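Local coordinates for protein acetone carboxylase alpha subunit (Xanthobacter autotrophicus Py2, PDB 5M45) that serves as the alpha subunit of a six-chain, metal-containing enzyme assembly and carries a region of the hydantoinase B/oxoprolinase family, at residues V206-D210 against T211-D215; A267-H270 against G271-L275; T674-A677 against A678-Q682. All coordinates share one frame; numbering follows the deposited sequence.

Contact 1 (V206-D210 against T211-D215); sequences VGAND and TLFRD
Ala-208 and Thr-211 close a tight antiparallel beta hairpin whose short second strand, 211-212, forms one edge of a seven-stranded antiparallel sheet within this chain. A type I' turn joins the two. Its central residues, Asn-209 and Asp-210, both have positive phi, a conformation that asparagine and aspartate tolerate better than most side chains. Ala-208 and Thr-211 are a hydrogen-bonded pair: Ala-208 N reaches Thr-211 O at 3.1 Å, and Thr-211 N returns to Ala-208 O at 3.0 Å. The threonine also ties down the turn, since its OG1, anti to its own carbonyl carbon, gives a 2.9 Å hydrogen bond to Asn-209 O from well above that carbonyl's plane. Farther along, Phe-213 N donates to Val-206 O at 2.8 Å, almost straight at 175°.

Phe-213 sits at the N-cap position of helix 214-222, and its ring folds back over the first strand. Chi1 of -59° sets CG beside the backbone N, which brings one ring face over Gly-207; the glycine CA lies 3.7 Å from the ring centroid in a CH-pi contact. Ala-208 CB adds a small apolar contact at CZ. Having no side chain, Gly-207 also lets Thr-211 O come to 3.1 Å from its CA, and with Val-206 it faces Ile-138 in a classic beta bulge. Val-206 CG2 and Leu-212 CD2 lie side by side, 3.8 Å apart, and Leu-212 packs against helix 227-255. Leu-212 O bonds to Asn-130 of the second subunit. The hairpin is thus closed by three backbone hydrogen bonds and one from the threonine hydroxyl; Phe-213, Ala-208, Val-206 and Leu-212 supply apolar contacts, and Asp-210 of the turn forms a salt bridge with Arg-245 of helix 227-255.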
loop_
_atom_site.group_PDB
_atom_site.type_symbol
_atom_site.label_atom_id
_atom_site.label_comp_id
_atom_site.label_asym_id
_atom_site.label_seq_id
_atom_site.Cartn_x
_atom_site.Cartn_y
_atom_site.Cartn_z
ATOM N N VAL A 206 -10.081 -6.243 11.777
ATOM C CA VAL A 206 -9.110 -7.297 11.460
ATOM C C VAL A 206 -9.350 -8.615 12.230
ATOM O O VAL A 206 -8.633 -9.606 11.997
ATOM C CB VAL A 206 -7.668 -6.837 11.701
ATOM C CG1 VAL A 206 -7.344 -5.656 10.757
ATOM C CG2 VAL A 206 -7.363 -6.500 13.170
ATOM N N GLY A 207 -10.364 -8.639 13.087
ATOM C CA GLY A 207 -10.732 -9.833 13.822
ATOM C C GLY A 207 -12.084 -9.732 14.499
ATOM O O GLY A 207 -12.651 -8.631 14.688
ATOM N N ALA A 208 -12.614 -10.910 14.852
ATOM C CA ALA A 208 -13.862 -11.041 15.568
ATOM C C ALA A 208 -13.789 -12.302 16.441
ATOM O O ALA A 208 -12.967 -13.203 16.174
ATOM C CB ALA A 208 -15.030 -11.108 14.577
ATOM N N ASN A 209 -14.614 -12.356 17.485
ATOM C CA ASN A 209 -14.529 -13.412 18.474
ATOM C C ASN A 209 -13.063 -13.608 18.974
ATOM O O ASN A 209 -12.562 -14.725 19.116
ATOM C CB ASN A 209 -15.124 -14.705 17.886
ATOM C CG ASN A 209 -15.419 -15.748 18.939
ATOM O OD1 ASN A 209 -15.812 -15.420 20.097
ATOM N ND2 ASN A 209 -15.213 -17.031 18.574
ATOM N N ASP A 210 -12.374 -12.494 19.188
ATOM C CA ASP A 210 -11.002 -12.487 19.724
ATOM C C ASP A 210 -9.971 -13.165 18.814
ATOM O O ASP A 210 -8.880 -13.514 19.269
ATOM C CB ASP A 210 -10.959 -13.065 21.180
ATOM C CG ASP A 210 -11.541 -12.090 22.232
ATOM O OD1 ASP A 210 -11.889 -10.920 21.930
ATOM O OD2 ASP A 210 -11.648 -12.505 23.415
ATOM N N THR A 211 -10.294 -13.311 17.531
ATOM C CA THR A 211 -9.494 -14.113 16.603
ATOM C C THR A 211 -9.194 -13.289 15.347
ATOM O O THR A 211 -10.136 -12.788 14.705
ATOM C CB THR A 211 -10.227 -15.392 16.194
ATOM O OG1 THR A 211 -10.637 -16.085 17.366
ATOM C CG2 THR A 211 -9.315 -16.328 15.392
ATOM N N LEU A 212 -7.901 -13.163 14.996
ATOM C CA LEU A 212 -7.516 -12.426 13.790
ATOM C C LEU A 212 -7.906 -13.139 12.472
ATOM O O LEU A 212 -7.790 -14.366 12.357
ATOM C CB LEU A 212 -6.005 -12.121 13.814
ATOM C CG LEU A 212 -5.579 -11.143 14.920
ATOM C CD1 LEU A 212 -4.081 -11.117 15.001
ATOM C CD2 LEU A 212 -6.055 -9.730 14.676
ATOM N N PHE A 213 -8.357 -12.380 11.497
ATOM C CA PHE A 213 -8.770 -12.957 10.206
ATOM C C PHE A 213 -7.529 -13.309 9.364
ATOM O O PHE A 213 -6.590 -12.513 9.254
ATOM C CB PHE A 213 -9.631 -11.974 9.379
ATOM C CG PHE A 213 -10.907 -11.501 10.038
ATOM C CD1 PHE A 213 -11.742 -12.366 10.712
ATOM C CD2 PHE A 213 -11.319 -10.173 9.899
ATOM C CE1 PHE A 213 -12.957 -11.918 11.274
ATOM C CE2 PHE A 213 -12.516 -9.721 10.465
ATOM C CZ PHE A 213 -13.334 -10.605 11.161
ATOM N N ARG A 214 -7.576 -14.462 8.704
ATOM C CA ARG A 214 -6.443 -14.946 7.918
ATOM C C ARG A 214 -6.113 -14.047 6.691
ATOM O O ARG A 214 -4.930 -13.893 6.358
ATOM C CB ARG A 214 -6.681 -16.380 7.447
ATOM C CG ARG A 214 -5.414 -17.091 7.014
ATOM C CD ARG A 214 -5.649 -18.400 6.302
ATOM N NE ARG A 214 -6.555 -19.333 6.969
ATOM C CZ ARG A 214 -6.235 -20.232 7.892
ATOM N NH1 ARG A 214 -7.184 -21.054 8.363
ATOM N NH2 ARG A 214 -5.008 -20.325 8.389
ATOM N N ASP A 215 -7.131 -13.478 6.026
ATOM C CA ASP A 215 -6.884 -12.583 4.881
ATOM C C ASP A 215 -6.066 -11.362 5.306
ATOM O O ASP A 215 -5.121 -10.975 4.588
ATOM C CB ASP A 215 -8.167 -12.168 4.103
ATOM C CG ASP A 215 -9.289 -11.620 5.000
ATOM O OD1 ASP A 215 -9.386 -12.015 6.171
ATOM O OD2 ASP A 215 -10.093 -10.774 4.508
#

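Contact 2 (A267-H270 against G271-L275); sequences AVEH and GRLGL
Glu-269 and Arg-272 form an i to i+3 salt bridge in a buried part of helix 257-282, roughly one turn apart. The bond to Glu-269 CB leads away from 271-275, and the bends beyond it bring the carboxylate back. With chi1 at 170°, CG stands anti to the backbone N and passes 4.2 Å from Leu-273 CD1. A bend at chi2, 60°, then carries CD to the guanidinium edge, nearly in its plane. There the two oxygens divide the work. OE1 takes the hydrogen of Arg-272 NE at 2.9 Å, and OE2 takes one from Arg-272 NH2 at 2.8 Å. Both are met on the syn side, and the carboxylate and guanidinium planes are only 27° apart, so the arginine grips the acid side-on with one nitrogen for each oxygen. The Arg-272 chain, bent at chi3, presents NE as well as NH2.

OE1 has a second partner in Tyr-41 N, so the buried carboxylate is tied to the loop that carries Tyr-41 as well as to its own helix. The neighbouring charge and backbone N-H would be expected to stabilise its anionic form. OE2 also lies against the leucine, 3.6 Å from Leu-273 CG, with both methyls close by. Gly-271 and Gly-274, both buried, lack side chains and keep the helix slim there. On another side His-270 ND1 shares a hydrogen bond with Tyr-57 OH, and Val-268 packs on Tyr-41, its side chain about 7 Å from the bound 3,6,9,12,15-pentaoxaheptadecan-1-ol. Backbone N-H...O=C bonds from i+4 to i run beneath all this. Gly-271 N donates to Ala-267 O, an oxygen that also receives Asn-371 ND2, and Leu-273 N meets Glu-269 O at 3.0 Å.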
loop_
_atom_site.group_PDB
_atom_site.type_symbol
_atom_site.label_atom_id
_atom_site.label_comp_id
_atom_site.label_asym_id
_atom_site.label_seq_id
_atom_site.Cartn_x
_atom_site.Cartn_y
_atom_site.Cartn_z
ATOM N N ALA A 267 -13.273 11.714 35.587
ATOM C CA ALA A 267 -11.797 11.715 35.525
ATOM C C ALA A 267 -11.269 12.715 34.461
ATOM O O ALA A 267 -10.228 13.338 34.661
ATOM C CB ALA A 267 -11.239 10.302 35.286
ATOM N N VAL A 268 -12.027 12.911 33.376
ATOM C CA VAL A 268 -11.655 13.834 32.325
ATOM C C VAL A 268 -11.805 15.288 32.812
ATOM O O VAL A 268 -10.865 16.123 32.679
ATOM C CB VAL A 268 -12.501 13.587 31.033
ATOM C CG1 VAL A 268 -12.026 14.502 29.904
ATOM C CG2 VAL A 268 -12.448 12.138 30.569
ATOM N N GLU A 269 -12.955 15.613 33.391
ATOM C CA GLU A 269 -13.161 16.980 33.926
ATOM C C GLU A 269 -12.153 17.299 35.054
ATOM O O GLU A 269 -11.668 18.424 35.154
ATOM C CB GLU A 269 -14.613 17.188 34.399
ATOM C CG GLU A 269 -14.911 18.468 35.186
ATOM C CD GLU A 269 -14.623 19.775 34.450
ATOM O OE1 GLU A 269 -14.341 19.769 33.216
ATOM O OE2 GLU A 269 -14.698 20.852 35.135
ATOM N N HIS A 270 -11.844 16.302 35.882
ATOM C CA HIS A 270 -10.796 16.448 36.923
ATOM C C HIS A 270 -9.438 16.860 36.284
ATOM O O HIS A 270 -8.728 17.749 36.784
ATOM C CB HIS A 270 -10.703 15.127 37.688
ATOM C CG HIS A 270 -9.781 15.136 38.873
ATOM N ND1 HIS A 270 -9.551 14.000 39.618
ATOM C CD2 HIS A 270 -9.028 16.107 39.433
ATOM C CE1 HIS A 270 -8.717 14.278 40.597
ATOM N NE2 HIS A 270 -8.383 15.545 40.514
ATOM N N GLY A 271 -9.079 16.196 35.193
ATOM C CA GLY A 271 -7.926 16.602 34.353
ATOM C C GLY A 271 -7.915 18.042 33.879
ATOM O O GLY A 271 -6.887 18.716 33.963
ATOM N N ARG A 272 -9.051 18.509 33.350
ATOM C CA ARG A 272 -9.184 19.920 32.915
ATOM C C ARG A 272 -8.984 20.878 34.090
ATOM O O ARG A 272 -8.222 21.846 33.979
ATOM C CB ARG A 272 -10.535 20.198 32.243
ATOM C CG ARG A 272 -10.634 21.571 31.556
ATOM C CD ARG A 272 -12.050 21.964 31.187
ATOM N NE ARG A 272 -12.841 22.133 32.395
ATOM C CZ ARG A 272 -12.818 23.209 33.188
ATOM N NH1 ARG A 272 -12.074 24.286 32.882
ATOM N NH2 ARG A 272 -13.560 23.234 34.294
ATOM N N LEU A 273 -9.657 20.602 35.193
ATOM C CA LEU A 273 -9.490 21.393 36.438
ATOM C C LEU A 273 -8.025 21.479 36.909
ATOM O O LEU A 273 -7.572 22.526 37.347
ATOM C CB LEU A 273 -10.389 20.849 37.592
ATOM C CG LEU A 273 -11.899 21.036 37.358
ATOM C CD1 LEU A 273 -12.711 20.145 38.309
ATOM C CD2 LEU A 273 -12.332 22.509 37.480
ATOM N N GLY A 274 -7.318 20.365 36.818
ATOM C CA GLY A 274 -5.875 20.251 37.178
ATOM C C GLY A 274 -4.990 21.171 36.328
ATOM O O GLY A 274 -4.115 21.871 36.860
ATOM N N LEU A 275 -5.225 21.205 35.012
ATOM C CA LEU A 275 -4.473 22.132 34.144
ATOM C C LEU A 275 -4.724 23.602 34.493
ATOM O O LEU A 275 -3.793 24.378 34.613
ATOM C CB LEU A 275 -4.801 21.904 32.666
ATOM C CG LEU A 275 -4.229 22.953 31.708
ATOM C CD1 LEU A 275 -2.712 22.831 31.688
ATOM C CD2 LEU A 275 -4.789 22.813 30.312
#

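Contact 3 (T674-A677 against A678-Q682); sequences TATA and AARAQ. Unlike the reference sequence in segment 674-677: Thr-674 (reference Ala), Ala-675 (reference Gly).
Arg-680 lays the aliphatic part of its side chain alongside Thr-676, one turn earlier on helix 673-690, with its CD 4.0 Å from Thr-676 CG2. The two side chains point the same way. Chi1 of -69° in the threonine turns this methyl anti to the backbone N, toward the arginine, and leaves OG1 for other work: it bonds to Asp-672 O and to Val-660 N. A beta-branched residue with both a methyl and a hydroxyl suits this buried place, where it must pack and bond at once.

The arginine starts close to the backbone, CG lying 3.4 Å from Thr-676 O, and then runs extended to NE. Its charged end reaches peptide oxygens beyond the helix, NE bonding to Tyr-657 O and NH2 to Arg-634 O, while both side chains also touch Pro-636 at the start of helix 636-645.

Ala-677, Ala-678, Ala-679 and Ala-681 are small and well suited to a helical backbone. Ala-679 CB approaches Ala-675 O to 3.4 Å, and Ala-679 N bonds to that same Ala-675 O at 2.9 Å. Ala-677, Ala-678 and Ala-681 are exposed. Backbone N-H...O=C bonds from i+4 to i, with threonine and arginine turned to the protein, are typical of a surface alpha-helix held on one face to the rest of the protein, here with alanines on the outer side.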
loop_
_atom_site.group_PDB
_atom_site.type_symbol
_atom_site.label_atom_id
_atom_site.label_comp_id
_atom_site.label_asym_id
_atom_site.label_seq_id
_atom_site.Cartn_x
_atom_site.Cartn_y
_atom_site.Cartn_z
ATOM N N THR A 674 42.987 34.734 37.521
ATOM C CA THR A 674 43.372 36.107 37.148
ATOM C C THR A 674 43.238 36.353 35.636
ATOM O O THR A 674 42.689 37.371 35.206
ATOM C CB THR A 674 44.822 36.448 37.597
ATOM O OG1 THR A 674 44.879 36.492 39.021
ATOM C CG2 THR A 674 45.282 37.816 37.072
ATOM N N ALA A 675 43.767 35.426 34.846
ATOM C CA ALA A 675 43.725 35.547 33.388
ATOM C C ALA A 675 42.271 35.430 32.863
ATOM O O ALA A 675 41.926 36.063 31.853
ATOM C CB ALA A 675 44.629 34.505 32.761
ATOM N N THR A 676 41.432 34.654 33.567
ATOM C CA THR A 676 40.002 34.511 33.230
ATOM C C THR A 676 39.240 35.849 33.465
ATOM O O THR A 676 38.403 36.275 32.636
ATOM C CB THR A 676 39.358 33.343 34.048
ATOM O OG1 THR A 676 39.885 32.093 33.597
ATOM C CG2 THR A 676 37.812 33.289 33.920
ATOM N N ALA A 677 39.496 36.490 34.599
ATOM C CA ALA A 677 38.868 37.798 34.889
ATOM C C ALA A 677 39.225 38.828 33.813
ATOM O O ALA A 677 38.343 39.557 33.362
ATOM C CB ALA A 677 39.245 38.319 36.279
ATOM N N ALA A 678 40.494 38.849 33.385
ATOM C CA ALA A 678 40.955 39.761 32.342
ATOM C C ALA A 678 40.333 39.415 30.996
ATOM O O ALA A 678 39.945 40.324 30.261
ATOM C CB ALA A 678 42.466 39.751 32.216
ATOM N N ALA A 679 40.248 38.122 30.664
ATOM C CA ALA A 679 39.636 37.714 29.391
ATOM C C ALA A 679 38.151 38.105 29.290
ATOM O O ALA A 679 37.696 38.519 28.206
ATOM C CB ALA A 679 39.811 36.248 29.145
ATOM N N ARG A 680 37.421 37.962 30.400
ATOM C CA ARG A 680 36.012 38.324 30.450
ATOM C C ARG A 680 35.790 39.848 30.369
ATOM O O ARG A 680 34.897 40.305 29.682
ATOM C CB ARG A 680 35.318 37.706 31.683
ATOM C CG ARG A 680 35.199 36.185 31.545
ATOM C CD ARG A 680 34.678 35.437 32.763
ATOM N NE ARG A 680 34.062 34.176 32.340
ATOM C CZ ARG A 680 33.365 33.346 33.115
ATOM N NH1 ARG A 680 33.228 33.568 34.413
ATOM N NH2 ARG A 680 32.785 32.283 32.569
ATOM N N ALA A 681 36.622 40.632 31.045
ATOM C CA ALA A 681 36.603 42.104 30.895
ATOM C C ALA A 681 36.852 42.545 29.439
ATOM O O ALA A 681 36.189 43.450 28.925
ATOM C CB ALA A 681 37.629 42.738 31.825
ATOM N N GLN A 682 37.780 41.874 28.773
ATOM C CA GLN A 682 38.081 42.166 27.380
ATOM C C GLN A 682 36.940 41.750 26.405
ATOM O O GLN A 682 36.624 42.503 25.475
ATOM C CB GLN A 682 39.438 41.542 27.016
ATOM C CG GLN A 682 39.874 41.725 25.572
ATOM C CD GLN A 682 40.094 43.203 25.204
ATOM O OE1 GLN A 682 40.841 43.904 25.858
ATOM N NE2 GLN A 682 39.348 43.685 24.229
#

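In the fold
All three contacts are local: contact 1 lies in a hairpin leading into a helix, contacts 2 and 3 each within one helix. Contact 2 is buried in the protein, on helix 257-282; contact 3 lies at the surface, on the opposite side of the chain's centre from contact 1, about 73 Å between centres. Contact 1 is partly buried, at a sheet edge bordering the second subunit, whereas no other chain of the assembly touches the other two. Chemistry follows place: backbone bonds and an aromatic face shape the hairpin, a carboxylate-guanidinium pair marks 267-275, and alanines dominate 674-682. Arginine pairs with an acid in contact 2 but with peptide oxygens in contact 3.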